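Local coordinates for alkane monooxygenase (Geobacillus thermodenitrificans, PDB 3B9O), which belongs to the luciferase-like monooxygenases, TIM-barrel flavoproteins, and holds flavin mononucleotide in its pocket, at residues L171-W176 with P218-V223; H115-S120 with H212-S217. All blocks are in the same frame, centred on the assembly; numbering follows the deposited sequence.

Both contacts involve the long connection between strands 130-135 and 223-227, parallel neighbours in the barrel sheet. Their segments alternate along the chain: 115-120 on helix 112-125, 171-176 at the end of helix 154-174, then 212-217 and 218-223, which follow each other without a break in the loop that runs into strand 223-227. Interactions 1 and 2 lie about 7 Å apart, centre to centre, on the same side of the chain's centre. They touch where Ser175 and Trp176 probably hydrogen-bond to the backbone of His212 and where Trp172 packs on Ser120. Residues 212-217 pack mainly on helix 112-125 and residues 218-223 on the end of helix 154-174 before the chain enters strand 223-227.

Interaction 1. Residues L171-W176 with P218-V223; sequences LWEGSW and PQRTPV
Pro222 lies over one face of the Trp172 indole, its CD 3.5 Å from the centroid of the six-membered ring and only 12° off the normal, a CH-pi contact. Arg220 O sits over the same face, nearer the five-membered ring. Thr221 crosses the indole at about a right angle, with CG2 3.6 Å from Trp172 CE3, and its hydroxyl gives a proton to the anti lone pair of Glu173 OE1 (2.7 Å). The bend of Glu173 at chi2 (-69°) brings its carboxylate back to this threonine; the other oxygen, OE2, forms a salt bridge with Arg434. Here the end of helix 154-174 is joined to the loop leading into barrel strand 223-227 of the TIM-barrel fold. Extended from CG to NE, Arg220 reaches along the helix end and grips Trp176 O end-on, NH1 at 3.0 Å and NH2 at 2.8 Å, with that oxygen close to the guanidinium plane. NH1 also bonds Trp172 O at 2.9 Å, again in plane, while Glu173 O lies over one guanidinium face. NH2 also forms a salt bridge with Asp178. Water 1 accepts from Trp176 N at 2.8 Å and probably donates to Leu171 O.

Interaction 2. Residues H115-S120 with H212-S217; sequences HARRMS and HLCEPS
With its CG anti to the backbone N (chi1 -172°), His212 brings the end of its imidazole up against helix 112-125, while the Ser120 hydroxyl, beside its own backbone N at chi1 -73°, meets it at the ring edge. The resulting hydrogen bond, Ser120 OG to His212 NE2, is 2.8 Å long and lies in the ring plane; either partner could be the donor. It ties helix 112-125, which lies between barrel strands 100-106 and 130-135 in the chain, to the loop preceding strand 223-227 of this TIM-barrel fold. The same imidazole edge rests against the helix backbone, its CE1 3.6 Å from both Ala116 C and Arg117 N. Trp172 of helix 154-174 meets the imidazole with ring planes at about 80° and donates from its NE1 to Ala116 O, so the indole touches both the loop histidine and helix 112-125. One turn of helix separates Ala116 from Ser120, and Cys214 fits against this part of the helix from the loop: its SG touches Arg117 CG at 3.5 Å and Ser120 CB at 3.6 Å. Farther out, the aliphatic part of Arg117 crosses Leu213, CD to CD1 at 3.9 Å, at the more exposed margin. Ser217 OG, which bonds Asp123, also accepts a proton from water 3 (2.8 Å), and that water stands 2.6 Å from Ser120 OG.

Interaction 1. Residues L171-W176 with P218-V223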
ATOM      1  N   LEU A 171      -2.355  -2.494  22.302  1.00 14.76           N
ATOM      2  CA  LEU A 171      -1.977  -1.082  22.541  1.00 12.90           C
ATOM      3  C   LEU A 171      -3.018  -0.055  22.073  1.00 11.12           C
ATOM      4  O   LEU A 171      -3.445   0.844  22.812  1.00 13.02           O
ATOM      5  CB  LEU A 171      -0.584  -0.794  21.916  1.00 11.93           C
ATOM      6  CG  LEU A 171       0.593  -1.605  22.494  1.00 11.64           C
ATOM      7  CD1 LEU A 171       1.857  -1.431  21.664  1.00 13.45           C
ATOM      8  CD2 LEU A 171       0.849  -1.237  24.008  1.00 15.96           C
ATOM      9  N   TRP A 172      -3.446  -0.208  20.834  1.00 14.42           N
ATOM     10  CA  TRP A 172      -4.321   0.761  20.204  1.00 18.44           C
ATOM     11  C   TRP A 172      -5.771   0.752  20.673  1.00 22.32           C
ATOM     12  O   TRP A 172      -6.387   1.796  20.708  1.00 15.58           O
ATOM     13  CB  TRP A 172      -4.302   0.558  18.691  1.00 10.73           C
ATOM     14  CG  TRP A 172      -3.011   0.946  18.032  1.00 10.18           C
ATOM     15  CD1 TRP A 172      -2.172   1.949  18.412  1.00 13.30           C
ATOM     16  CD2 TRP A 172      -2.480   0.408  16.811  1.00 10.99           C
ATOM     17  NE1 TRP A 172      -1.116   2.038  17.531  1.00 12.90           N
ATOM     18  CE2 TRP A 172      -1.289   1.123  16.525  1.00 15.80           C
ATOM     19  CE3 TRP A 172      -2.883  -0.627  15.936  1.00 12.61           C
ATOM     20  CZ2 TRP A 172      -0.473   0.813  15.425  1.00 12.61           C
ATOM     21  CZ3 TRP A 172      -2.094  -0.929  14.838  1.00 16.10           C
ATOM     22  CH2 TRP A 172      -0.893  -0.202  14.582  1.00 16.16           C
ATOM     23  N   GLU A 173      -6.290  -0.437  20.995  1.00 17.02           N
ATOM     24  CA  GLU A 173      -7.707  -0.666  21.258  1.00 16.64           C
ATOM     25  C   GLU A 173      -7.981  -0.896  22.726  1.00 13.05           C
ATOM     26  O   GLU A 173      -9.048  -0.549  23.215  1.00 17.51           O
ATOM     27  CB  GLU A 173      -8.224  -1.909  20.514  1.00 17.68           C
ATOM     28  CG  GLU A 173      -8.130  -1.858  18.959  1.00 16.25           C
ATOM     29  CD  GLU A 173      -9.097  -0.843  18.365  1.00 23.98           C
ATOM     30  OE1 GLU A 173      -8.766  -0.276  17.315  1.00 25.75           O
ATOM     31  OE2 GLU A 173     -10.174  -0.627  18.949  1.00 19.48           O
ATOM     32  N   GLY A 174      -7.036  -1.503  23.415  1.00 17.52           N
ATOM     33  CA  GLY A 174      -7.316  -1.972  24.788  1.00 19.37           C
ATOM     34  C   GLY A 174      -6.609  -1.276  25.958  1.00 24.96           C
ATOM     35  O   GLY A 174      -7.050  -1.358  27.127  1.00 24.12           O
ATOM     36  N   SER A 175      -5.496  -0.619  25.688  1.00 14.44           N
ATOM     37  CA  SER A 175      -4.720  -0.086  26.784  1.00 14.38           C
ATOM     38  C   SER A 175      -5.391   1.102  27.485  1.00 13.83           C
ATOM     39  O   SER A 175      -5.490   1.133  28.723  1.00 15.52           O
ATOM     40  CB  SER A 175      -3.321   0.224  26.307  1.00 14.56           C
ATOM     41  OG  SER A 175      -2.532   0.783  27.339  1.00 15.80           O
ATOM     42  N   TRP A 176      -5.846   2.083  26.717  1.00 16.12           N
ATOM     43  CA  TRP A 176      -6.527   3.253  27.265  1.00 19.95           C
ATOM     44  C   TRP A 176      -7.978   3.114  26.868  1.00 21.58           C
ATOM     45  O   TRP A 176      -8.254   2.869  25.703  1.00 19.24           O
ATOM     46  CB  TRP A 176      -6.011   4.556  26.636  1.00 16.50           C
ATOM     47  CG  TRP A 176      -4.572   4.898  26.956  1.00 18.73           C
ATOM     48  CD1 TRP A 176      -3.473   4.051  26.862  1.00 22.20           C
ATOM     49  CD2 TRP A 176      -4.068   6.146  27.421  1.00 12.32           C
ATOM     50  NE1 TRP A 176      -2.355   4.711  27.263  1.00 14.49           N
ATOM     51  CE2 TRP A 176      -2.687   6.004  27.581  1.00  9.99           C
ATOM     52  CE3 TRP A 176      -4.656   7.397  27.705  1.00 13.11           C
ATOM     53  CZ2 TRP A 176      -1.866   7.061  28.020  1.00 14.22           C
ATOM     54  CZ3 TRP A 176      -3.840   8.440  28.139  1.00  8.33           C
ATOM     55  CH2 TRP A 176      -2.464   8.266  28.300  1.00 12.71           C
ATOM     56  N   PRO A 218      -8.484   9.227  16.710  1.00 14.08           N
ATOM     57  CA  PRO A 218      -9.790   9.064  16.028  1.00  9.03           C
ATOM     58  C   PRO A 218     -10.130   7.651  15.537  1.00 12.57           C
ATOM     59  O   PRO A 218     -11.215   7.176  15.789  1.00 15.17           O
ATOM     60  CB  PRO A 218      -9.695  10.085  14.860  1.00 13.32           C
ATOM     61  CG  PRO A 218      -8.858  11.162  15.463  1.00 14.03           C
ATOM     62  CD  PRO A 218      -7.741  10.365  16.101  1.00 12.25           C
ATOM     63  N   GLN A 219      -9.195   6.986  14.869  1.00 15.90           N
ATOM     64  CA  GLN A 219      -9.389   5.623  14.379  1.00 14.41           C
ATOM     65  C   GLN A 219      -8.948   4.537  15.348  1.00 12.21           C
ATOM     66  O   GLN A 219      -9.312   3.362  15.153  1.00 15.01           O
ATOM     67  CB  GLN A 219      -8.600   5.442  13.095  1.00 13.74           C
ATOM     68  CG  GLN A 219      -9.120   6.274  11.947  1.00 17.29           C
ATOM     69  CD  GLN A 219      -8.426   5.975  10.629  1.00 15.66           C
ATOM     70  OE1 GLN A 219      -7.218   6.148  10.491  1.00 18.86           O
ATOM     71  NE2 GLN A 219      -9.189   5.597   9.655  1.00  6.77           N
ATOM     72  N   ARG A 220      -8.103   4.929  16.309  1.00 14.71           N
ATOM     73  CA  ARG A 220      -7.318   4.055  17.190  1.00 22.37           C
ATOM     74  C   ARG A 220      -6.345   3.170  16.415  1.00 11.18           C
ATOM     75  O   ARG A 220      -5.153   3.440  16.442  1.00 18.98           O
ATOM     76  CB  ARG A 220      -8.182   3.240  18.190  1.00 14.81           C
ATOM     77  CG  ARG A 220      -8.863   4.059  19.349  1.00 10.76           C
ATOM     78  CD  ARG A 220      -9.584   2.978  20.185  1.00 20.97           C
ATOM     79  NE  ARG A 220     -10.142   3.404  21.461  1.00 15.52           N
ATOM     80  CZ  ARG A 220      -9.498   3.325  22.623  1.00 13.19           C
ATOM     81  NH1 ARG A 220      -8.252   2.880  22.669  1.00 12.27           N
ATOM     82  NH2 ARG A 220     -10.114   3.694  23.749  1.00 17.68           N
ATOM     83  N   THR A 221      -6.834   2.098  15.774  1.00 14.99           N
ATOM     84  CA  THR A 221      -6.027   1.285  14.856  1.00 16.39           C
ATOM     85  C   THR A 221      -6.087   1.946  13.453  1.00 15.73           C
ATOM     86  O   THR A 221      -7.183   2.272  12.968  1.00 13.18           O
ATOM     87  CB  THR A 221      -6.526  -0.181  14.817  1.00 16.06           C
ATOM     88  OG1 THR A 221      -6.439  -0.749  16.134  1.00 13.54           O
ATOM     89  CG2 THR A 221      -5.773  -1.019  13.792  1.00 15.14           C
ATOM     90  N   PRO A 222      -4.923   2.142  12.797  1.00 13.59           N
ATOM     91  CA  PRO A 222      -4.944   2.655  11.390  1.00 12.33           C
ATOM     92  C   PRO A 222      -5.740   1.678  10.497  1.00 14.10           C
ATOM     93  O   PRO A 222      -5.851   0.483  10.829  1.00 11.85           O
ATOM     94  CB  PRO A 222      -3.466   2.632  10.974  1.00 11.55           C
ATOM     95  CG  PRO A 222      -2.691   2.637  12.246  1.00 19.82           C
ATOM     96  CD  PRO A 222      -3.556   1.870  13.257  1.00 15.21           C
ATOM     97  N   VAL A 223      -6.297   2.166   9.392  1.00 12.84           N
ATOM     98  CA  VAL A 223      -6.887   1.270   8.421  1.00  9.76           C
ATOM     99  C   VAL A 223      -5.825   0.258   8.029  1.00 14.11           C
ATOM    100  O   VAL A 223      -4.670   0.633   7.700  1.00 12.41           O
ATOM    101  CB  VAL A 223      -7.434   2.019   7.189  1.00 12.69           C
ATOM    102  CG1 VAL A 223      -7.823   0.992   6.119  1.00 12.52           C
ATOM    103  CG2 VAL A 223      -8.669   2.819   7.607  1.00 16.83           C
TER
HETATM  104  O   HOH W   1      -5.585   2.327  23.908  1.00 12.50           O
HETATM  105  O   HOH W   2     -10.565   0.798  15.771  1.00 15.97           O

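Interaction 2. Residues H115-S120 with H212-S217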
ATOM      1  N   HIS A 115       6.574   1.322  16.799  1.00 16.71           N
ATOM      2  CA  HIS A 115       5.607   1.449  15.734  1.00 12.20           C
ATOM      3  C   HIS A 115       4.218   1.887  16.215  1.00 19.98           C
ATOM      4  O   HIS A 115       3.535   2.696  15.560  1.00 15.67           O
ATOM      5  CB  HIS A 115       5.468   0.159  14.923  1.00 13.46           C
ATOM      6  CG  HIS A 115       4.666   0.346  13.673  1.00 19.29           C
ATOM      7  ND1 HIS A 115       3.499  -0.340  13.424  1.00 22.71           N
ATOM      8  CD2 HIS A 115       4.829   1.206  12.638  1.00 13.60           C
ATOM      9  CE1 HIS A 115       3.007   0.046  12.263  1.00 14.50           C
ATOM     10  NE2 HIS A 115       3.795   0.985  11.767  1.00 22.24           N
ATOM     11  N   ALA A 116       3.775   1.344  17.344  1.00 12.49           N
ATOM     12  CA  ALA A 116       2.451   1.669  17.810  1.00 12.42           C
ATOM     13  C   ALA A 116       2.335   3.156  18.129  1.00 12.49           C
ATOM     14  O   ALA A 116       1.339   3.788  17.763  1.00 15.25           O
ATOM     15  CB  ALA A 116       2.059   0.799  19.036  1.00 17.13           C
ATOM     16  N   ARG A 117       3.343   3.702  18.798  1.00 10.51           N
ATOM     17  CA  ARG A 117       3.385   5.127  19.120  1.00 14.81           C
ATOM     18  C   ARG A 117       3.455   5.962  17.821  1.00 14.38           C
ATOM     19  O   ARG A 117       2.783   6.972  17.740  1.00 16.11           O
ATOM     20  CB  ARG A 117       4.555   5.505  20.021  1.00 13.38           C
ATOM     21  CG  ARG A 117       4.567   7.034  20.355  1.00 14.64           C
ATOM     22  CD  ARG A 117       5.590   7.420  21.391  1.00 17.91           C
ATOM     23  NE  ARG A 117       6.897   7.511  20.759  1.00 15.24           N
ATOM     24  CZ  ARG A 117       7.898   8.242  21.219  1.00 13.40           C
ATOM     25  NH1 ARG A 117       7.757   8.929  22.356  1.00  9.82           N
ATOM     26  NH2 ARG A 117       9.045   8.261  20.559  1.00 15.46           N
ATOM     27  N   ARG A 118       4.267   5.552  16.848  1.00 11.92           N
ATOM     28  CA  ARG A 118       4.354   6.283  15.562  1.00 16.89           C
ATOM     29  C   ARG A 118       2.996   6.380  14.853  1.00 21.26           C
ATOM     30  O   ARG A 118       2.616   7.459  14.349  1.00 12.72           O
ATOM     31  CB  ARG A 118       5.388   5.657  14.584  1.00 11.25           C
ATOM     32  CG  ARG A 118       6.871   5.966  14.934  1.00 13.67           C
ATOM     33  CD  ARG A 118       7.772   5.512  13.801  1.00 28.53           C
ATOM     34  NE  ARG A 118       9.164   5.617  14.245  1.00 23.72           N
ATOM     35  CZ  ARG A 118       9.821   4.683  14.915  1.00 19.08           C
ATOM     36  NH1 ARG A 118       9.247   3.510  15.189  1.00 28.42           N
ATOM     37  NH2 ARG A 118      11.071   4.922  15.291  1.00 21.73           N
ATOM     38  N   MET A 119       2.293   5.246  14.769  1.00 13.46           N
ATOM     39  CA  MET A 119       0.983   5.186  14.103  1.00  8.49           C
ATOM     40  C   MET A 119      -0.080   5.944  14.885  1.00 14.57           C
ATOM     41  O   MET A 119      -0.922   6.615  14.293  1.00 12.73           O
ATOM     42  CB  MET A 119       0.534   3.734  13.877  1.00 12.30           C
ATOM     43  CG  MET A 119       1.414   2.961  12.900  1.00 15.79           C
ATOM     44  SD  MET A 119       1.572   3.772  11.291  1.00 23.15           S
ATOM     45  CE  MET A 119       3.105   4.546  11.442  1.00 35.94           C
ATOM     46  N   SER A 120      -0.068   5.818  16.205  1.00 11.82           N
ATOM     47  CA  SER A 120      -0.998   6.619  17.026  1.00 13.12           C
ATOM     48  C   SER A 120      -0.746   8.129  16.809  1.00 15.59           C
ATOM     49  O   SER A 120      -1.695   8.919  16.750  1.00  8.59           O
ATOM     50  CB  SER A 120      -0.896   6.284  18.511  1.00 10.56           C
ATOM     51  OG  SER A 120      -1.480   5.001  18.802  1.00 12.02           O
ATOM     52  N   HIS A 212       0.159   1.445  26.583  1.00 14.76           N
ATOM     53  CA  HIS A 212       0.534   2.234  25.418  1.00 14.30           C
ATOM     54  C   HIS A 212       0.920   3.651  25.900  1.00 13.08           C
ATOM     55  O   HIS A 212       0.465   4.133  26.955  1.00 18.29           O
ATOM     56  CB  HIS A 212      -0.670   2.268  24.471  1.00 13.43           C
ATOM     57  CG  HIS A 212      -0.397   2.884  23.135  1.00 18.11           C
ATOM     58  ND1 HIS A 212       0.810   2.740  22.479  1.00 11.05           N
ATOM     59  CD2 HIS A 212      -1.207   3.584  22.302  1.00  8.77           C
ATOM     60  CE1 HIS A 212       0.737   3.338  21.295  1.00 18.44           C
ATOM     61  NE2 HIS A 212      -0.470   3.863  21.167  1.00 20.24           N
ATOM     62  N   LEU A 213       1.785   4.301  25.137  1.00 16.13           N
ATOM     63  CA  LEU A 213       2.249   5.652  25.475  1.00 18.09           C
ATOM     64  C   LEU A 213       1.261   6.753  25.039  1.00 13.51           C
ATOM     65  O   LEU A 213       1.344   7.866  25.518  1.00 14.89           O
ATOM     66  CB  LEU A 213       3.630   5.887  24.823  1.00 13.82           C
ATOM     67  CG  LEU A 213       4.831   5.107  25.451  1.00 23.18           C
ATOM     68  CD1 LEU A 213       6.117   5.213  24.612  1.00 16.40           C
ATOM     69  CD2 LEU A 213       5.109   5.475  26.947  1.00 24.02           C
ATOM     70  N   CYS A 214       0.333   6.426  24.136  1.00 17.70           N
ATOM     71  CA  CYS A 214      -0.542   7.418  23.509  1.00 14.11           C
ATOM     72  C   CYS A 214      -2.012   7.294  23.929  1.00 18.08           C
ATOM     73  O   CYS A 214      -2.533   6.204  24.232  1.00 15.16           O
ATOM     74  CB  CYS A 214      -0.439   7.320  21.961  1.00 13.78           C
ATOM     75  SG  CYS A 214       1.216   7.107  21.341  1.00 15.48           S
ATOM     76  N   GLU A 215      -2.690   8.425  23.936  1.00 12.75           N
ATOM     77  CA  GLU A 215      -4.108   8.459  24.258  1.00 11.40           C
ATOM     78  C   GLU A 215      -4.893   8.036  23.025  1.00 16.77           C
ATOM     79  O   GLU A 215      -4.334   8.102  21.911  1.00 15.46           O
ATOM     80  CB  GLU A 215      -4.529   9.834  24.733  1.00  8.49           C
ATOM     81  CG  GLU A 215      -4.606  10.935  23.606  1.00 19.78           C
ATOM     82  CD  GLU A 215      -4.979  12.280  24.210  1.00 20.64           C
ATOM     83  OE1 GLU A 215      -6.205  12.513  24.318  1.00 17.09           O
ATOM     84  OE2 GLU A 215      -4.061  13.082  24.588  1.00 13.05           O
ATOM     85  N   PRO A 216      -6.164   7.575  23.217  1.00 18.12           N
ATOM     86  CA  PRO A 216      -7.017   7.203  22.056  1.00 17.27           C
ATOM     87  C   PRO A 216      -7.093   8.292  20.951  1.00 19.83           C
ATOM     88  O   PRO A 216      -7.313   9.491  21.230  1.00 13.73           O
ATOM     89  CB  PRO A 216      -8.394   6.914  22.678  1.00 12.12           C
ATOM     90  CG  PRO A 216      -8.083   6.482  24.094  1.00 16.85           C
ATOM     91  CD  PRO A 216      -6.838   7.311  24.509  1.00 13.85           C
ATOM     92  N   SER A 217      -6.875   7.839  19.713  1.00 13.94           N
ATOM     93  CA  SER A 217      -6.852   8.733  18.550  1.00 13.54           C
ATOM     94  C   SER A 217      -8.137   8.422  17.763  1.00 19.53           C
ATOM     95  O   SER A 217      -8.840   7.432  18.147  1.00 15.20           O
ATOM     96  CB  SER A 217      -5.585   8.468  17.763  1.00 16.32           C
ATOM     97  OG  SER A 217      -5.612   7.121  17.263  1.00 14.16           O
TER
HETATM   98  O   HOH W   3      -4.000   5.056  18.149  1.00 17.38           O